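Local coordinates for protein (aminopeptidase) (Ochrobactrum anthropi, PDB 1B65) that probably removes L-amino acids from the N-terminus of peptides and hydrolyses D-alanine esters and amides, as a serine aminopeptidase with a variant Ntn hydrolase fold, at residues R13-P18 against R363-L368; V37-I42 against G58-L63; G178-G183 against G193-A198; M236-P241 against L355-D360. All coordinates share one frame; numbering follows the deposited sequence.

Contact 1 (R13-P18 against R363-L368)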
loop_
_atom_site.group_PDB
_atom_site.type_symbol
_atom_site.label_atom_id
_atom_site.label_comp_id
_atom_site.label_asym_id
_atom_site.label_seq_id
_atom_site.Cartn_x
_atom_site.Cartn_y
_atom_site.Cartn_z
ATOM N N ARG A 13 -28.026 1.156 -24.605
ATOM C CA ARG A 13 -28.299 2.353 -25.396
ATOM C C ARG A 13 -29.521 2.139 -26.288
ATOM O O ARG A 13 -30.242 3.097 -26.562
ATOM C CB ARG A 13 -27.134 2.751 -26.308
ATOM C CG ARG A 13 -26.017 3.372 -25.473
ATOM C CD ARG A 13 -24.809 3.678 -26.391
ATOM N NE ARG A 13 -23.712 4.099 -25.513
ATOM C CZ ARG A 13 -23.171 5.291 -25.518
ATOM N NH1 ARG A 13 -23.589 6.199 -26.402
ATOM N NH2 ARG A 13 -22.182 5.559 -24.681
ATOM N N ASP A 14 -29.720 0.940 -26.793
ATOM C CA ASP A 14 -30.862 0.622 -27.640
ATOM C C ASP A 14 -32.201 0.810 -26.959
ATOM O O ASP A 14 -33.213 1.011 -27.651
ATOM C CB ASP A 14 -30.735 -0.846 -28.079
ATOM C CG ASP A 14 -29.493 -1.021 -28.932
ATOM O OD1 ASP A 14 -29.357 -0.213 -29.876
ATOM O OD2 ASP A 14 -28.671 -1.918 -28.675
ATOM N N LEU A 15 -32.276 0.715 -25.637
ATOM C CA LEU A 15 -33.510 0.873 -24.882
ATOM C C LEU A 15 -33.807 2.314 -24.516
ATOM O O LEU A 15 -34.798 2.602 -23.813
ATOM C CB LEU A 15 -33.451 0.042 -23.592
ATOM C CG LEU A 15 -33.270 -1.472 -23.748
ATOM C CD1 LEU A 15 -33.319 -2.117 -22.361
ATOM C CD2 LEU A 15 -34.332 -2.053 -24.652
ATOM N N GLY A 16 -32.935 3.230 -24.935
ATOM C CA GLY A 16 -33.136 4.635 -24.611
ATOM C C GLY A 16 -32.479 5.076 -23.311
ATOM O O GLY A 16 -32.779 6.188 -22.866
ATOM N N LEU A 17 -31.665 4.213 -22.674
ATOM C CA LEU A 17 -31.020 4.689 -21.429
ATOM C C LEU A 17 -30.069 5.804 -21.839
ATOM O O LEU A 17 -29.458 5.721 -22.922
ATOM C CB LEU A 17 -30.301 3.569 -20.688
ATOM C CG LEU A 17 -31.170 2.780 -19.704
ATOM C CD1 LEU A 17 -32.322 2.093 -20.419
ATOM C CD2 LEU A 17 -30.326 1.731 -18.996
ATOM N N PRO A 18 -29.983 6.862 -21.053
ATOM C CA PRO A 18 -29.249 8.056 -21.389
ATOM C C PRO A 18 -27.745 8.005 -21.216
ATOM O O PRO A 18 -27.190 8.824 -20.495
ATOM C CB PRO A 18 -29.827 9.139 -20.460
ATOM C CG PRO A 18 -30.310 8.368 -19.279
ATOM C CD PRO A 18 -30.714 7.003 -19.769
ATOM N N ARG A 363 -40.546 -2.660 -17.855
ATOM C CA ARG A 363 -40.739 -2.064 -16.534
ATOM C C ARG A 363 -39.604 -1.069 -16.267
ATOM O O ARG A 363 -39.882 -0.024 -15.696
ATOM C CB ARG A 363 -40.707 -3.149 -15.460
ATOM C CG ARG A 363 -42.026 -3.848 -15.165
ATOM C CD ARG A 363 -42.190 -3.873 -13.619
ATOM N NE ARG A 363 -41.827 -5.161 -13.105
ATOM C CZ ARG A 363 -41.696 -5.599 -11.861
ATOM N NH1 ARG A 363 -41.893 -4.829 -10.807
ATOM N NH2 ARG A 363 -41.352 -6.888 -11.761
ATOM N N LEU A 364 -38.373 -1.427 -16.675
ATOM C CA LEU A 364 -37.265 -0.454 -16.477
ATOM C C LEU A 364 -37.524 0.861 -17.186
ATOM O O LEU A 364 -37.373 1.966 -16.641
ATOM C CB LEU A 364 -35.968 -1.033 -17.038
ATOM C CG LEU A 364 -34.575 -0.685 -16.560
ATOM C CD1 LEU A 364 -33.567 -0.740 -17.703
ATOM C CD2 LEU A 364 -34.455 0.593 -15.741
ATOM N N ARG A 365 -37.844 0.784 -18.480
ATOM C CA ARG A 365 -38.146 1.958 -19.288
ATOM C C ARG A 365 -39.241 2.814 -18.647
ATOM O O ARG A 365 -39.133 4.050 -18.617
ATOM C CB ARG A 365 -38.546 1.506 -20.704
ATOM C CG ARG A 365 -37.310 1.100 -21.501
ATOM C CD ARG A 365 -37.560 0.425 -22.841
ATOM N NE ARG A 365 -38.619 1.069 -23.616
ATOM C CZ ARG A 365 -38.514 2.168 -24.336
ATOM N NH1 ARG A 365 -37.371 2.829 -24.426
ATOM N NH2 ARG A 365 -39.526 2.690 -25.021
ATOM N N ALA A 366 -40.305 2.192 -18.146
ATOM C CA ALA A 366 -41.382 2.916 -17.498
ATOM C C ALA A 366 -40.917 3.692 -16.267
ATOM O O ALA A 366 -41.343 4.842 -16.066
ATOM C CB ALA A 366 -42.549 2.007 -17.109
ATOM N N VAL A 367 -40.089 3.086 -15.416
ATOM C CA VAL A 367 -39.637 3.797 -14.210
ATOM C C VAL A 367 -38.762 4.969 -14.615
ATOM O O VAL A 367 -38.925 6.119 -14.186
ATOM C CB VAL A 367 -38.855 2.850 -13.266
ATOM C CG1 VAL A 367 -38.237 3.644 -12.123
ATOM C CG2 VAL A 367 -39.758 1.737 -12.763
ATOM N N LEU A 368 -37.850 4.754 -15.583
ATOM C CA LEU A 368 -37.038 5.880 -16.041
ATOM C C LEU A 368 -37.857 7.010 -16.671
ATOM O O LEU A 368 -37.546 8.194 -16.492
ATOM C CB LEU A 368 -35.980 5.389 -17.010
ATOM C CG LEU A 368 -34.965 4.385 -16.434
ATOM C CD1 LEU A 368 -33.987 3.992 -17.521
ATOM C CD2 LEU A 368 -34.252 4.967 -15.237
#
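R365, on helix 361-370, reaches across to the backbone carbonyl of L15, at the end of a short 3-10 turn before strand 36-43. From CB, which is not aimed at L15, the chain runs on to CG, 3.7 Å from L15 O. CD then passes the same oxygen at 3.6 Å and the leucine's CB at 4.2 Å. The bend at chi3 (43°) swings the guanidinium round so that its NH1 edge faces L15 O. NE forms a salt bridge with E362, one helical turn or so before. At the tip NH1 donates to L15 O, 2.7 Å away; the oxygen lies in the guanidinium plane, whereas the donor sits well above the carbonyl plane, 48° out of it. NH2 comes close to the like-charged R369.

Beside this polar link L17 meets the helix through leucines. Its CG is 3.8 Å from L368 CD1, and its CD1 is 4.1 Å from L364 CD1, both side chains crossing it at about a right angle. V337 and I341 of helix 322-342 close the same apolar patch.

With E362 at NE and L15 O at NH1, two groups fix the rotation of the guanidinium, and the carboxylate probably offsets part of its charge beside R369.

Contact 2 (V37-I42 against G58-L63)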
loop_
_atom_site.group_PDB
_atom_site.type_symbol
_atom_site.label_atom_id
_atom_site.label_comp_id
_atom_site.label_asym_id
_atom_site.label_seq_id
_atom_site.Cartn_x
_atom_site.Cartn_y
_atom_site.Cartn_z
ATOM N N VAL A 37 -11.194 -11.019 -26.915
ATOM C CA VAL A 37 -11.936 -11.613 -25.801
ATOM C C VAL A 37 -12.443 -12.980 -26.261
ATOM O O VAL A 37 -12.911 -13.065 -27.408
ATOM C CB VAL A 37 -13.152 -10.741 -25.419
ATOM C CG1 VAL A 37 -14.039 -11.374 -24.365
ATOM C CG2 VAL A 37 -12.676 -9.359 -24.931
ATOM N N GLY A 38 -12.292 -13.989 -25.413
ATOM C CA GLY A 38 -12.828 -15.303 -25.763
ATOM C C GLY A 38 -13.605 -15.860 -24.566
ATOM O O GLY A 38 -13.315 -15.500 -23.414
ATOM N N PHE A 39 -14.612 -16.691 -24.872
ATOM C CA PHE A 39 -15.426 -17.233 -23.794
ATOM C C PHE A 39 -15.631 -18.749 -23.927
ATOM O O PHE A 39 -15.637 -19.279 -25.054
ATOM C CB PHE A 39 -16.856 -16.670 -23.830
ATOM C CG PHE A 39 -17.025 -15.189 -23.646
ATOM C CD1 PHE A 39 -16.771 -14.568 -22.425
ATOM C CD2 PHE A 39 -17.401 -14.408 -24.711
ATOM C CE1 PHE A 39 -16.960 -13.210 -22.283
ATOM C CE2 PHE A 39 -17.578 -13.055 -24.591
ATOM C CZ PHE A 39 -17.347 -12.431 -23.372
ATOM N N GLN A 40 -15.813 -19.377 -22.771
ATOM C CA GLN A 40 -16.265 -20.767 -22.725
ATOM C C GLN A 40 -17.479 -20.729 -21.796
ATOM O O GLN A 40 -17.337 -20.219 -20.668
ATOM C CB GLN A 40 -15.219 -21.792 -22.330
ATOM C CG GLN A 40 -15.827 -23.134 -21.913
ATOM C CD GLN A 40 -16.331 -23.893 -23.122
ATOM O OE1 GLN A 40 -16.741 -23.335 -24.139
ATOM N NE2 GLN A 40 -16.323 -25.220 -23.009
ATOM N N THR A 41 -18.646 -21.182 -22.245
ATOM C CA THR A 41 -19.849 -21.055 -21.400
ATOM C C THR A 41 -20.441 -22.419 -21.122
ATOM O O THR A 41 -20.719 -23.160 -22.085
ATOM C CB THR A 41 -20.850 -20.164 -22.164
ATOM O OG1 THR A 41 -20.255 -18.856 -22.364
ATOM C CG2 THR A 41 -22.177 -20.006 -21.409
ATOM N N ILE A 42 -20.682 -22.726 -19.857
ATOM C CA ILE A 42 -21.232 -24.031 -19.479
ATOM C C ILE A 42 -22.610 -23.825 -18.898
ATOM O O ILE A 42 -22.728 -23.161 -17.855
ATOM C CB ILE A 42 -20.314 -24.731 -18.447
ATOM C CG1 ILE A 42 -18.909 -24.933 -19.030
ATOM C CG2 ILE A 42 -20.929 -26.063 -18.022
ATOM C CD1 ILE A 42 -17.831 -25.244 -17.997
ATOM N N GLY A 58 -18.227 -20.788 -16.303
ATOM C CA GLY A 58 -17.506 -20.634 -17.575
ATOM C C GLY A 58 -16.228 -19.864 -17.237
ATOM O O GLY A 58 -15.900 -19.630 -16.092
ATOM N N VAL A 59 -15.657 -19.442 -18.353
ATOM C CA VAL A 59 -14.370 -18.746 -18.326
ATOM C C VAL A 59 -14.367 -17.620 -19.363
ATOM O O VAL A 59 -14.879 -17.771 -20.472
ATOM C CB VAL A 59 -13.242 -19.718 -18.741
ATOM C CG1 VAL A 59 -11.866 -19.072 -18.591
ATOM C CG2 VAL A 59 -13.198 -21.042 -17.970
ATOM N N THR A 60 -13.779 -16.503 -18.939
ATOM C CA THR A 60 -13.622 -15.359 -19.840
ATOM C C THR A 60 -12.128 -15.149 -20.042
ATOM O O THR A 60 -11.394 -15.240 -19.045
ATOM C CB THR A 60 -14.264 -14.117 -19.184
ATOM O OG1 THR A 60 -15.687 -14.337 -19.165
ATOM C CG2 THR A 60 -14.008 -12.866 -20.010
ATOM N N ALA A 61 -11.643 -14.914 -21.247
ATOM C CA ALA A 61 -10.207 -14.640 -21.421
ATOM C C ALA A 61 -10.041 -13.349 -22.209
ATOM O O ALA A 61 -10.763 -13.107 -23.167
ATOM C CB ALA A 61 -9.588 -15.801 -22.210
ATOM N N ILE A 62 -9.211 -12.445 -21.723
ATOM C CA ILE A 62 -8.957 -11.185 -22.439
ATOM C C ILE A 62 -7.467 -11.202 -22.783
ATOM O O ILE A 62 -6.632 -11.199 -21.866
ATOM C CB ILE A 62 -9.281 -10.015 -21.480
ATOM C CG1 ILE A 62 -10.762 -10.094 -21.062
ATOM C CG2 ILE A 62 -8.977 -8.693 -22.196
ATOM C CD1 ILE A 62 -11.012 -9.517 -19.691
ATOM N N LEU A 63 -7.096 -11.128 -24.040
ATOM C CA LEU A 63 -5.663 -11.192 -24.380
ATOM C C LEU A 63 -5.218 -9.954 -25.129
ATOM O O LEU A 63 -5.703 -9.706 -26.234
ATOM C CB LEU A 63 -5.481 -12.371 -25.333
ATOM C CG LEU A 63 -4.276 -13.270 -25.378
ATOM C CD1 LEU A 63 -3.943 -13.752 -26.803
ATOM C CD2 LEU A 63 -3.049 -12.823 -24.602
#
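G38 and A61 form a hydrogen-bonded antiparallel pair: G38 N donates to A61 O at 2.9 Å, and A61 N returns the bond to G38 O at 2.8 Å. Two residues on, Q40 and V59 repeat this, with Q40 N to V59 O and V59 N to Q40 O both 3.0 Å and both in the carbonyl plane. All four bonds are nearly straight. Three of these oxygens, of A61, G38 and V59, also receive a CA-H, most closely V37 CA at 3.2 Å from A61 O.

Outward, T60 and I62 bond to I105 and V103 of strand 103-107, G58 O takes the hydroxyl of T106, and F39 O takes the side-chain ND2 of N169. Q40 NE2 is held by D162 of helix 160-168.

On the other face F39 and T60 lie side by side. T60 OG1, placed beside its backbone N (chi1 -69°), accepts from G182 N and meets the edge of the F39 ring in plane, 3.4 Å from CD1. T41 OG1 accepts from G181 N.

With helix 160-168 on one face and C180 and T195, the latter from the second sheet, meeting F39 on the other, this edge pair is consistent with the alpha-beta-beta-alpha sandwich of Ntn hydrolases.

Contact 3 (G178-G183 against G193-A198)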
loop_
_atom_site.group_PDB
_atom_site.type_symbol
_atom_site.label_atom_id
_atom_site.label_comp_id
_atom_site.label_asym_id
_atom_site.label_seq_id
_atom_site.Cartn_x
_atom_site.Cartn_y
_atom_site.Cartn_z
ATOM N N GLY A 178 -23.788 -10.815 -20.998
ATOM C CA GLY A 178 -24.903 -11.480 -20.276
ATOM C C GLY A 178 -24.422 -12.786 -19.654
ATOM O O GLY A 178 -23.370 -12.847 -19.006
ATOM N N ASN A 179 -25.179 -13.866 -19.956
ATOM C CA ASN A 179 -24.845 -15.161 -19.379
ATOM C C ASN A 179 -23.771 -15.848 -20.191
ATOM O O ASN A 179 -24.079 -16.835 -20.884
ATOM C CB ASN A 179 -26.064 -16.091 -19.255
ATOM C CG ASN A 179 -27.204 -15.476 -18.480
ATOM O OD1 ASN A 179 -27.061 -14.497 -17.810
ATOM N ND2 ASN A 179 -28.399 -16.073 -18.626
ATOM N N CYS A 180 -22.515 -15.373 -20.112
ATOM C CA CYS A 180 -21.478 -16.016 -20.903
ATOM C C CYS A 180 -20.127 -15.943 -20.194
ATOM O O CYS A 180 -19.913 -15.012 -19.418
ATOM C CB CYS A 180 -21.356 -15.361 -22.289
ATOM S SG CYS A 180 -21.021 -13.574 -22.245
ATOM N N GLY A 181 -19.313 -16.940 -20.481
ATOM C CA GLY A 181 -17.958 -16.945 -19.892
ATOM C C GLY A 181 -18.079 -17.035 -18.385
ATOM O O GLY A 181 -18.913 -17.744 -17.795
ATOM N N GLY A 182 -17.111 -16.368 -17.708
ATOM C CA GLY A 182 -17.119 -16.332 -16.245
ATOM C C GLY A 182 -18.409 -15.764 -15.682
ATOM O O GLY A 182 -18.763 -15.959 -14.520
ATOM N N GLY A 183 -19.149 -14.926 -16.403
ATOM C CA GLY A 183 -20.355 -14.269 -15.990
ATOM C C GLY A 183 -21.611 -15.139 -15.987
ATOM O O GLY A 183 -22.655 -14.732 -15.508
ATOM N N GLY A 193 -27.086 -11.300 -13.410
ATOM C CA GLY A 193 -25.941 -10.484 -13.831
ATOM C C GLY A 193 -25.088 -11.243 -14.836
ATOM O O GLY A 193 -25.584 -12.117 -15.575
ATOM N N GLY A 194 -23.791 -10.878 -14.914
ATOM C CA GLY A 194 -22.929 -11.561 -15.874
ATOM C C GLY A 194 -21.885 -10.635 -16.495
ATOM O O GLY A 194 -21.407 -9.685 -15.865
ATOM N N THR A 195 -21.627 -10.881 -17.753
ATOM C CA THR A 195 -20.556 -10.152 -18.477
ATOM C C THR A 195 -21.071 -8.895 -19.140
ATOM O O THR A 195 -22.090 -8.965 -19.849
ATOM C CB THR A 195 -19.939 -11.132 -19.514
ATOM O OG1 THR A 195 -19.476 -12.295 -18.761
ATOM C CG2 THR A 195 -18.808 -10.474 -20.281
ATOM N N GLY A 196 -20.331 -7.789 -18.995
ATOM C CA GLY A 196 -20.753 -6.559 -19.686
ATOM C C GLY A 196 -19.515 -5.816 -20.209
ATOM O O GLY A 196 -18.436 -5.947 -19.632
ATOM N N THR A 197 -19.737 -5.023 -21.274
ATOM C CA THR A 197 -18.549 -4.307 -21.799
ATOM C C THR A 197 -18.981 -2.984 -22.402
ATOM O O THR A 197 -20.170 -2.801 -22.731
ATOM C CB THR A 197 -17.775 -5.230 -22.738
ATOM O OG1 THR A 197 -16.532 -4.605 -23.133
ATOM C CG2 THR A 197 -18.527 -5.553 -24.046
ATOM N N ALA A 198 -18.070 -2.039 -22.534
ATOM C CA ALA A 198 -18.369 -0.728 -23.135
ATOM C C ALA A 198 -17.029 -0.076 -23.461
ATOM O O ALA A 198 -15.989 -0.511 -22.909
ATOM C CB ALA A 198 -19.123 0.188 -22.162
#
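T195 turns its OG1 beside its own backbone N (chi1 -57°), and this aims the hydroxyl at the carbonyl of C180. The SG of C180 stands between its backbone N and carbonyl carbon (chi1 57°), which brings the sulfur over the same threonine, 3.8 Å from T195 CB. The hydroxyl donates to C180 O at 2.8 Å, its donor atom tilted 24° from the carbonyl plane; G183 N adds a weak bond to that oxygen.

The backbones join in a single antiparallel bridge between G178 and T195. G178 N reaches T195 O at 2.8 Å, and T195 N reaches G178 O at 2.9 Å, each donor on a lone pair and the second bond close to straight. G178 O has another donor, C180 N, which closes an inverse gamma turn centred on N179. The N179 side chain serves outside the pair: OD1 accepts from K192 and ND2 donates to E344 O.

Glycines let the chains come very near each other. The CA atoms of G183 and G194 are 3.7 Å apart, and G194 CA is 3.2 Å from G183 O.

Three firm donors (T195 N, C180 N, T195 OG1) and the weak one of G183 N thus serve two buried carbonyls, G178 O and C180 O, and the glycine-rich loop is tied to the border strand 194-204 through two backbone bonds and one hydroxyl bond.

Contact 4 (M236-P241 against L355-D360)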
loop_
_atom_site.group_PDB
_atom_site.type_symbol
_atom_site.label_atom_id
_atom_site.label_comp_id
_atom_site.label_asym_id
_atom_site.label_seq_id
_atom_site.Cartn_x
_atom_site.Cartn_y
_atom_site.Cartn_z
ATOM N N MET A 236 -38.678 -1.712 -8.105
ATOM C CA MET A 236 -38.731 -3.061 -8.662
ATOM C C MET A 236 -38.200 -3.993 -7.568
ATOM O O MET A 236 -37.011 -4.278 -7.453
ATOM C CB MET A 236 -37.962 -3.172 -9.969
ATOM C CG MET A 236 -38.575 -2.339 -11.084
ATOM S SD MET A 236 -37.608 -2.261 -12.603
ATOM C CE MET A 236 -37.488 -3.968 -13.019
ATOM N N ARG A 237 -39.105 -4.334 -6.649
ATOM C CA ARG A 237 -38.748 -5.099 -5.477
ATOM C C ARG A 237 -39.018 -6.588 -5.522
ATOM O O ARG A 237 -38.688 -7.231 -4.528
ATOM C CB ARG A 237 -39.611 -4.565 -4.313
ATOM C CG ARG A 237 -39.312 -3.148 -3.872
ATOM C CD ARG A 237 -39.157 -3.133 -2.343
ATOM N NE ARG A 237 -38.286 -4.223 -1.919
ATOM C CZ ARG A 237 -38.365 -5.031 -0.876
ATOM N NH1 ARG A 237 -39.356 -4.918 0.002
ATOM N NH2 ARG A 237 -37.428 -5.967 -0.710
ATOM N N ASP A 238 -39.641 -7.134 -6.542
ATOM C CA ASP A 238 -40.004 -8.539 -6.557
ATOM C C ASP A 238 -38.899 -9.462 -7.039
ATOM O O ASP A 238 -37.958 -9.069 -7.725
ATOM C CB ASP A 238 -41.220 -8.741 -7.493
ATOM C CG ASP A 238 -41.015 -8.072 -8.846
ATOM O OD1 ASP A 238 -41.139 -6.828 -8.911
ATOM O OD2 ASP A 238 -40.727 -8.769 -9.843
ATOM N N GLY A 239 -39.019 -10.740 -6.692
ATOM C CA GLY A 239 -38.152 -11.785 -7.154
ATOM C C GLY A 239 -36.726 -11.750 -6.626
ATOM O O GLY A 239 -35.908 -12.495 -7.167
ATOM N N THR A 240 -36.436 -11.037 -5.545
ATOM C CA THR A 240 -35.068 -11.031 -5.036
ATOM C C THR A 240 -34.674 -12.394 -4.494
ATOM O O THR A 240 -35.467 -13.129 -3.898
ATOM C CB THR A 240 -34.837 -10.000 -3.913
ATOM O OG1 THR A 240 -35.621 -10.385 -2.756
ATOM C CG2 THR A 240 -35.205 -8.604 -4.364
ATOM N N PRO A 241 -33.398 -12.724 -4.621
ATOM C CA PRO A 241 -32.860 -13.985 -4.127
ATOM C C PRO A 241 -33.174 -14.182 -2.645
ATOM O O PRO A 241 -33.580 -15.278 -2.235
ATOM C CB PRO A 241 -31.365 -13.873 -4.394
ATOM C CG PRO A 241 -31.290 -12.974 -5.594
ATOM C CD PRO A 241 -32.361 -11.935 -5.336
ATOM N N LEU A 355 -34.850 -18.837 -8.527
ATOM C CA LEU A 355 -35.067 -18.462 -9.906
ATOM C C LEU A 355 -34.537 -17.010 -9.946
ATOM O O LEU A 355 -35.069 -16.143 -9.246
ATOM C CB LEU A 355 -36.534 -18.433 -10.335
ATOM C CG LEU A 355 -36.866 -17.770 -11.676
ATOM C CD1 LEU A 355 -36.220 -18.531 -12.824
ATOM C CD2 LEU A 355 -38.391 -17.719 -11.873
ATOM N N VAL A 356 -33.513 -16.815 -10.772
ATOM C CA VAL A 356 -33.014 -15.429 -10.846
ATOM C C VAL A 356 -33.528 -14.820 -12.154
ATOM O O VAL A 356 -33.190 -15.369 -13.200
ATOM C CB VAL A 356 -31.472 -15.396 -10.789
ATOM C CG1 VAL A 356 -31.000 -13.965 -10.996
ATOM C CG2 VAL A 356 -31.050 -15.895 -9.403
ATOM N N GLN A 357 -34.285 -13.737 -12.010
ATOM C CA GLN A 357 -34.806 -13.087 -13.208
ATOM C C GLN A 357 -33.886 -11.978 -13.731
ATOM O O GLN A 357 -33.325 -11.207 -12.956
ATOM C CB GLN A 357 -36.169 -12.457 -12.878
ATOM C CG GLN A 357 -37.246 -13.419 -12.379
ATOM C CD GLN A 357 -38.487 -12.722 -11.855
ATOM O OE1 GLN A 357 -38.797 -12.714 -10.649
ATOM N NE2 GLN A 357 -39.280 -12.070 -12.725
ATOM N N ALA A 358 -33.861 -11.809 -15.049
ATOM C CA ALA A 358 -33.208 -10.671 -15.684
ATOM C C ALA A 358 -34.124 -9.466 -15.551
ATOM O O ALA A 358 -35.372 -9.616 -15.464
ATOM C CB ALA A 358 -32.972 -11.023 -17.164
ATOM N N ILE A 359 -33.611 -8.254 -15.394
ATOM C CA ILE A 359 -34.429 -7.069 -15.249
ATOM C C ILE A 359 -35.298 -6.927 -16.514
ATOM O O ILE A 359 -34.861 -7.170 -17.648
ATOM C CB ILE A 359 -33.614 -5.789 -14.997
ATOM C CG1 ILE A 359 -34.523 -4.616 -14.655
ATOM C CG2 ILE A 359 -32.749 -5.529 -16.232
ATOM C CD1 ILE A 359 -33.739 -3.440 -14.022
ATOM N N ASP A 360 -36.575 -6.634 -16.237
ATOM C CA ASP A 360 -37.544 -6.509 -17.323
ATOM C C ASP A 360 -37.381 -5.190 -18.057
ATOM O O ASP A 360 -37.415 -4.141 -17.407
ATOM C CB ASP A 360 -38.956 -6.588 -16.727
ATOM C CG ASP A 360 -39.942 -6.582 -17.914
ATOM O OD1 ASP A 360 -40.043 -7.600 -18.606
ATOM O OD2 ASP A 360 -40.553 -5.556 -18.142
HETATM O O HOH W 1 -34.236 -12.365 -9.408
#
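M236 and I359 make the tight end of this contact. Bent at its last torsion (chi3 58°), the methionine brings CE to 3.4 Å from I359 CG1, closer than carbons usually pack, and to 3.9 Å from I359 CD1. The two side chains cross at about a right angle. I359 sends CG1 anti to its backbone N (chi1 -172°), and F191 of strand 191-192 packs on both residues.

A loop, 236-241, and the short strand 355-356 with the turn after it run roughly antiparallel (157° apart); the strand pairs with 346-347. Each segment leads into a helix. T240 is the N-cap of helix 241-244. D360 is the N-cap of helix 361-370, its OD2 accepting from R363 N. The D238 carboxylate turns to the R363 side chain of the same helix.

Away from the methionine the packing thins. Q357 stretches out beyond CG, and its OE1 stops 3.7 Å from G239 CA, a contact without a hydrogen bond. Here the backbones are joined through a water, which donates to G239 O at 2.8 Å and accepts from Q357 N at 2.9 Å. G239 and Q357, which the water joins, are partly exposed.

The four contacts form two groups. Contacts 1 and 4 are joined through 355-360 and the helix 361-370 that follows it: L364 CG packs 3.8 Å from I359 CD1, and R363 NH2 makes a salt bridge of 2.8 Å with D238 OD2, while their centres are about 17 Å apart. Contacts 2 and 3 sit deeper, centres about 10 Å apart; two threonine hydroxyls of contact 2 hold the loop of contact 3. K192 bridges contacts 3 and 4: its side chain bonds N179, its backbone Q357. Contact 1 encloses the others along the sequence. In Ntn hydrolases the nucleophile starts a strand of such a sheet, probably 251-257 here, so strand 194-204 of contact 3 probably shares its layer.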